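Local coordinates for protein YcaO (Methanopyrus kandleri, PDB 6CIB) that binds ADP and magnesium and probably catalyses ATP-dependent thioamidation of a peptide backbone, at residues Val114-Val127 with Val321-Val335. Numbering follows the deposited sequence.
Sequences VEGVDLTTREPVYV and VERVAEAGLGKVIEV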
loop_
_atom_site.group_PDB
_atom_site.type_symbol
_atom_site.label_atom_id
_atom_site.label_comp_id
_atom_site.label_asym_id
_atom_site.label_seq_id
_atom_site.Cartn_x
_atom_site.Cartn_y
_atom_site.Cartn_z
ATOM N N VAL A 114 18.047 10.116 -7.389
ATOM C CA VAL A 114 17.690 9.151 -8.434
ATOM C C VAL A 114 16.735 9.822 -9.430
ATOM O O VAL A 114 15.795 10.520 -9.034
ATOM C CB VAL A 114 17.048 7.856 -7.868
ATOM C CG1 VAL A 114 16.997 6.772 -8.934
ATOM C CG2 VAL A 114 17.817 7.329 -6.664
ATOM N N GLU A 115 16.988 9.603 -10.718
ATOM C CA GLU A 115 16.165 10.156 -11.787
ATOM C C GLU A 115 14.813 9.443 -11.888
ATOM O O GLU A 115 14.753 8.228 -12.099
ATOM C CB GLU A 115 16.909 10.063 -13.119
ATOM C CG GLU A 115 16.373 10.980 -14.214
ATOM C CD GLU A 115 16.892 10.601 -15.590
ATOM O OE1 GLU A 115 18.081 10.236 -15.704
ATOM O OE2 GLU A 115 16.113 10.661 -16.562
ATOM N N GLY A 116 13.739 10.211 -11.708
ATOM C CA GLY A 116 12.386 9.726 -11.935
ATOM C C GLY A 116 11.747 10.362 -13.157
ATOM O O GLY A 116 12.404 11.095 -13.904
ATOM N N VAL A 117 10.469 10.059 -13.370
ATOM C CA VAL A 117 9.677 10.694 -14.430
ATOM C C VAL A 117 8.424 11.327 -13.814
ATOM O O VAL A 117 7.717 10.687 -13.027
ATOM C CB VAL A 117 9.274 9.708 -15.565
ATOM C CG1 VAL A 117 8.773 10.474 -16.786
ATOM C CG2 VAL A 117 10.445 8.827 -15.989
ATOM N N ASP A 118 8.173 12.590 -14.161
ATOM C CA ASP A 118 6.904 13.262 -13.852
ATOM C C ASP A 118 5.847 12.659 -14.768
ATOM O O ASP A 118 5.920 12.816 -15.993
ATOM C CB ASP A 118 7.039 14.774 -14.103
ATOM C CG ASP A 118 5.838 15.580 -13.626
ATOM O OD1 ASP A 118 4.677 15.168 -13.841
ATOM O OD2 ASP A 118 6.061 16.663 -13.051
ATOM N N LEU A 119 4.870 11.967 -14.186
ATOM C CA LEU A 119 3.878 11.241 -14.991
ATOM C C LEU A 119 2.818 12.142 -15.644
ATOM O O LEU A 119 2.062 11.686 -16.510
ATOM C CB LEU A 119 3.261 10.079 -14.196
ATOM C CG LEU A 119 4.193 8.915 -13.776
ATOM C CD1 LEU A 119 3.372 7.768 -13.208
ATOM C CD2 LEU A 119 5.058 8.405 -14.926
ATOM N N THR A 120 2.770 13.410 -15.235
ATOM C CA THR A 120 1.910 14.407 -15.888
ATOM C C THR A 120 2.603 14.962 -17.135
ATOM O O THR A 120 2.063 14.890 -18.241
ATOM C CB THR A 120 1.540 15.559 -14.925
ATOM O OG1 THR A 120 0.859 15.022 -13.787
ATOM C CG2 THR A 120 0.643 16.601 -15.602
ATOM N N THR A 121 3.808 15.493 -16.945
ATOM C CA THR A 121 4.506 16.222 -17.996
ATOM C C THR A 121 5.399 15.332 -18.867
ATOM O O THR A 121 5.817 15.749 -19.950
ATOM C CB THR A 121 5.337 17.371 -17.409
ATOM O OG1 THR A 121 6.319 16.835 -16.518
ATOM C CG2 THR A 121 4.451 18.345 -16.649
ATOM N N ARG A 122 5.671 14.114 -18.389
ATOM C CA ARG A 122 6.638 13.167 -19.005
ATOM C C ARG A 122 8.095 13.688 -19.033
ATOM O O ARG A 122 8.940 13.160 -19.758
ATOM C CB ARG A 122 6.167 12.667 -20.390
ATOM C CG ARG A 122 4.899 11.827 -20.359
ATOM C CD ARG A 122 4.280 11.704 -21.744
ATOM N NE ARG A 122 2.824 11.903 -21.702
ATOM C CZ ARG A 122 2.059 12.271 -22.735
ATOM N NH1 ARG A 122 2.581 12.489 -23.940
ATOM N NH2 ARG A 122 0.751 12.428 -22.560
ATOM N N GLU A 123 8.372 14.718 -18.234
ATOM C CA GLU A 123 9.707 15.283 -18.081
ATOM C C GLU A 123 10.466 14.566 -16.960
ATOM O O GLU A 123 9.845 14.133 -15.978
ATOM C CB GLU A 123 9.624 16.774 -17.740
ATOM C CG GLU A 123 9.169 17.695 -18.867
ATOM C CD GLU A 123 10.069 17.642 -20.088
ATOM O OE1 GLU A 123 11.310 17.719 -19.935
ATOM O OE2 GLU A 123 9.528 17.521 -21.205
ATOM N N PRO A 124 11.809 14.447 -17.090
ATOM C CA PRO A 124 12.603 13.916 -15.977
ATOM C C PRO A 124 12.563 14.830 -14.745
ATOM O O PRO A 124 12.503 16.063 -14.878
ATOM C CB PRO A 124 14.022 13.857 -16.550
ATOM C CG PRO A 124 13.844 13.845 -18.038
ATOM C CD PRO A 124 12.645 14.704 -18.281
ATOM N N VAL A 125 12.559 14.215 -13.564
ATOM C CA VAL A 125 12.687 14.926 -12.287
ATOM C C VAL A 125 13.527 14.073 -11.325
ATOM O O VAL A 125 13.313 12.861 -11.213
ATOM C CB VAL A 125 11.306 15.364 -11.699
ATOM C CG1 VAL A 125 10.362 14.181 -11.489
ATOM C CG2 VAL A 125 11.465 16.171 -10.415
ATOM N N TYR A 126 14.496 14.709 -10.666
ATOM C CA TYR A 126 15.341 14.025 -9.684
ATOM C C TYR A 126 14.707 13.993 -8.304
ATOM O O TYR A 126 14.151 14.985 -7.827
ATOM C CB TYR A 126 16.754 14.624 -9.639
ATOM C CG TYR A 126 17.567 14.273 -10.864
ATOM C CD1 TYR A 126 18.310 13.088 -10.914
ATOM C CD2 TYR A 126 17.572 15.111 -11.990
ATOM C CE1 TYR A 126 19.048 12.755 -12.045
ATOM C CE2 TYR A 126 18.301 14.783 -13.128
ATOM C CZ TYR A 126 19.039 13.607 -13.148
ATOM O OH TYR A 126 19.768 13.277 -14.264
ATOM N N VAL A 127 14.790 12.823 -7.680
ATOM C CA VAL A 127 14.171 12.563 -6.386
ATOM C C VAL A 127 15.299 12.156 -5.438
ATOM O O VAL A 127 16.199 11.419 -5.856
ATOM C CB VAL A 127 13.067 11.477 -6.531
ATOM C CG1 VAL A 127 12.569 10.964 -5.188
ATOM C CG2 VAL A 127 11.886 12.036 -7.311
ATOM N N VAL A 321 -3.469 8.296 -12.924
ATOM C CA VAL A 321 -2.459 9.374 -12.862
ATOM C C VAL A 321 -3.123 10.757 -13.022
ATOM O O VAL A 321 -2.837 11.692 -12.256
ATOM C CB VAL A 321 -1.330 9.161 -13.903
ATOM C CG1 VAL A 321 -0.472 10.413 -14.069
ATOM C CG2 VAL A 321 -0.447 7.982 -13.509
ATOM N N GLU A 322 -4.019 10.860 -14.001
ATOM C CA GLU A 322 -4.758 12.096 -14.270
ATOM C C GLU A 322 -5.527 12.581 -13.033
ATOM O O GLU A 322 -5.409 13.751 -12.652
ATOM C CB GLU A 322 -5.697 11.904 -15.465
ATOM C CG GLU A 322 -4.984 11.899 -16.817
ATOM C CD GLU A 322 -5.915 11.625 -17.994
ATOM O OE1 GLU A 322 -7.027 11.090 -17.784
ATOM O OE2 GLU A 322 -5.526 11.936 -19.142
ATOM N N ARG A 323 -6.261 11.663 -12.394
ATOM C CA ARG A 323 -7.072 11.974 -11.209
ATOM C C ARG A 323 -6.241 12.418 -10.011
ATOM O O ARG A 323 -6.623 13.349 -9.308
ATOM C CB ARG A 323 -7.991 10.805 -10.829
ATOM C CG ARG A 323 -9.002 10.401 -11.902
ATOM C CD ARG A 323 -10.178 11.361 -12.027
ATOM N NE ARG A 323 -11.107 10.936 -13.075
ATOM C CZ ARG A 323 -12.373 11.344 -13.191
ATOM N NH1 ARG A 323 -12.906 12.201 -12.319
ATOM N NH2 ARG A 323 -13.119 10.885 -14.190
ATOM N N VAL A 324 -5.099 11.765 -9.801
ATOM C CA VAL A 324 -4.156 12.177 -8.756
ATOM C C VAL A 324 -3.505 13.530 -9.081
ATOM O O VAL A 324 -3.361 14.373 -8.189
ATOM C CB VAL A 324 -3.092 11.096 -8.440
ATOM C CG1 VAL A 324 -2.199 11.549 -7.292
ATOM C CG2 VAL A 324 -3.760 9.781 -8.057
ATOM N N ALA A 325 -3.114 13.734 -10.341
ATOM C CA ALA A 325 -2.580 15.038 -10.780
ATOM C C ALA A 325 -3.574 16.196 -10.585
ATOM O O ALA A 325 -3.154 17.327 -10.334
ATOM C CB ALA A 325 -2.102 14.981 -12.221
ATOM N N GLU A 326 -4.874 15.895 -10.668
ATOM C CA GLU A 326 -5.946 16.894 -10.495
ATOM C C GLU A 326 -6.286 17.212 -9.040
ATOM O O GLU A 326 -6.967 18.200 -8.768
ATOM C CB GLU A 326 -7.219 16.430 -11.194
ATOM C CG GLU A 326 -7.211 16.638 -12.695
ATOM C CD GLU A 326 -8.124 15.683 -13.430
ATOM O OE1 GLU A 326 -9.127 15.200 -12.861
ATOM O OE2 GLU A 326 -7.837 15.414 -14.607
ATOM N N ALA A 327 -5.786 16.389 -8.116
ATOM C CA ALA A 327 -6.262 16.371 -6.735
ATOM C C ALA A 327 -5.724 17.477 -5.838
ATOM O O ALA A 327 -6.161 17.609 -4.690
ATOM C CB ALA A 327 -5.994 14.999 -6.115
ATOM N N GLY A 328 -4.778 18.268 -6.342
ATOM C CA GLY A 328 -4.109 19.286 -5.520
ATOM C C GLY A 328 -3.101 18.675 -4.563
ATOM O O GLY A 328 -2.863 19.210 -3.470
ATOM N N LEU A 329 -2.505 17.554 -4.974
ATOM C CA LEU A 329 -1.560 16.806 -4.128
ATOM C C LEU A 329 -0.127 16.836 -4.674
ATOM O O LEU A 329 0.680 15.965 -4.351
ATOM C CB LEU A 329 -2.040 15.355 -3.947
ATOM C CG LEU A 329 -3.439 15.074 -3.380
ATOM C CD1 LEU A 329 -3.735 13.583 -3.393
ATOM C CD2 LEU A 329 -3.628 15.633 -1.981
ATOM N N GLY A 330 0.179 17.836 -5.503
ATOM C CA GLY A 330 1.512 18.003 -6.087
ATOM C C GLY A 330 1.768 17.082 -7.268
ATOM O O GLY A 330 0.824 16.650 -7.956
ATOM N N LYS A 331 3.048 16.789 -7.497
ATOM C CA LYS A 331 3.506 16.027 -8.672
ATOM C C LYS A 331 3.406 14.520 -8.466
ATOM O O LYS A 331 3.619 14.035 -7.349
ATOM C CB LYS A 331 4.957 16.385 -9.013
ATOM C CG LYS A 331 5.177 17.835 -9.406
ATOM C CD LYS A 331 6.665 18.121 -9.518
ATOM C CE LYS A 331 6.905 19.573 -9.887
ATOM N NZ LYS A 331 8.312 19.742 -10.341
ATOM N N VAL A 332 3.100 13.798 -9.545
ATOM C CA VAL A 332 3.068 12.323 -9.549
ATOM C C VAL A 332 4.360 11.846 -10.202
ATOM O O VAL A 332 4.542 12.005 -11.419
ATOM C CB VAL A 332 1.833 11.762 -10.306
ATOM C CG1 VAL A 332 1.845 10.229 -10.338
ATOM C CG2 VAL A 332 0.544 12.262 -9.672
ATOM N N ILE A 333 5.261 11.298 -9.388
ATOM C CA ILE A 333 6.583 10.861 -9.859
ATOM C C ILE A 333 6.729 9.336 -9.770
ATOM O O ILE A 333 6.353 8.729 -8.766
ATOM C CB ILE A 333 7.723 11.571 -9.090
ATOM C CG1 ILE A 333 7.602 13.108 -9.231
ATOM C CG2 ILE A 333 9.090 11.084 -9.563
ATOM C CD1 ILE A 333 8.447 13.918 -8.258
ATOM N N GLU A 334 7.266 8.738 -10.836
ATOM C CA GLU A 334 7.629 7.324 -10.880
ATOM C C GLU A 334 9.157 7.169 -10.986
ATOM O O GLU A 334 9.801 7.818 -11.824
ATOM C CB GLU A 334 6.946 6.642 -12.069
ATOM C CG GLU A 334 7.428 5.223 -12.363
ATOM C CD GLU A 334 7.052 4.718 -13.750
ATOM O OE1 GLU A 334 6.364 5.432 -14.510
ATOM O OE2 GLU A 334 7.449 3.585 -14.087
ATOM N N VAL A 335 9.717 6.315 -10.130
ATOM C CA VAL A 335 11.130 5.943 -10.202
ATOM C C VAL A 335 11.236 4.444 -10.476
ATOM O O VAL A 335 10.699 3.627 -9.728
ATOM C CB VAL A 335 11.899 6.314 -8.904
ATOM C CG1 VAL A 335 13.360 5.879 -8.980
ATOM C CG2 VAL A 335 11.804 7.808 -8.613
HETATM O O HOH W 1 2.764 15.305 -11.880
HETATM O O HOH W 2 8.507 17.635 -12.360
#
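V117 and E334 form an antiparallel hydrogen-bonded pair: V117 N reaches E334 O at 2.8 Å, and E334 N returns to V117 O. Two residues on, L119 N meets V332 O at 2.8 Å (N-H...O angle 174°). The dense part lies on the face carrying I333, whose CG1 and CG2 branches divide the work. CG1 lies across V125 CG1 at 3.7 Å, while CG2 slides past V127 CG2. G116 accommodates this edge, since a CB there would clash with I333 CG2 and E334 O. These pairings place strand 332-336 beside the hairpin 113-118/124-128 in an antiparallel sheet of the YcaO domain, with strand 346-351 on its far side. On the face of E334, L119 wedges its CD1 between V321 CG2 of helix 313-325 and E334 CB; the E334 side chain also touches V158 of helix 154-177. The hairpin turn is the wetter side. D118, its CG swung away from the backbone N (chi1 -172°), turns OD1 back over the turn as an Asx motif: T120 N arrives nearly along the C-O axis, T121 N from above the carboxylate plane. One water donates to OD1, also hydrogen-bonds T120 OG1 and accepts from V332 N; a second links OD2 to K331 NZ, 4.7 Å from OD2 and thus not a direct ion pair. With an alanine here, the T120 and T121 amides would probably lose their shared acceptor, K331 its water-mediated link to a carboxylate, and the first water one of three partners. T120 OG1 lies 3.3 Å from A325 CB, close but not hydrogen-bonded.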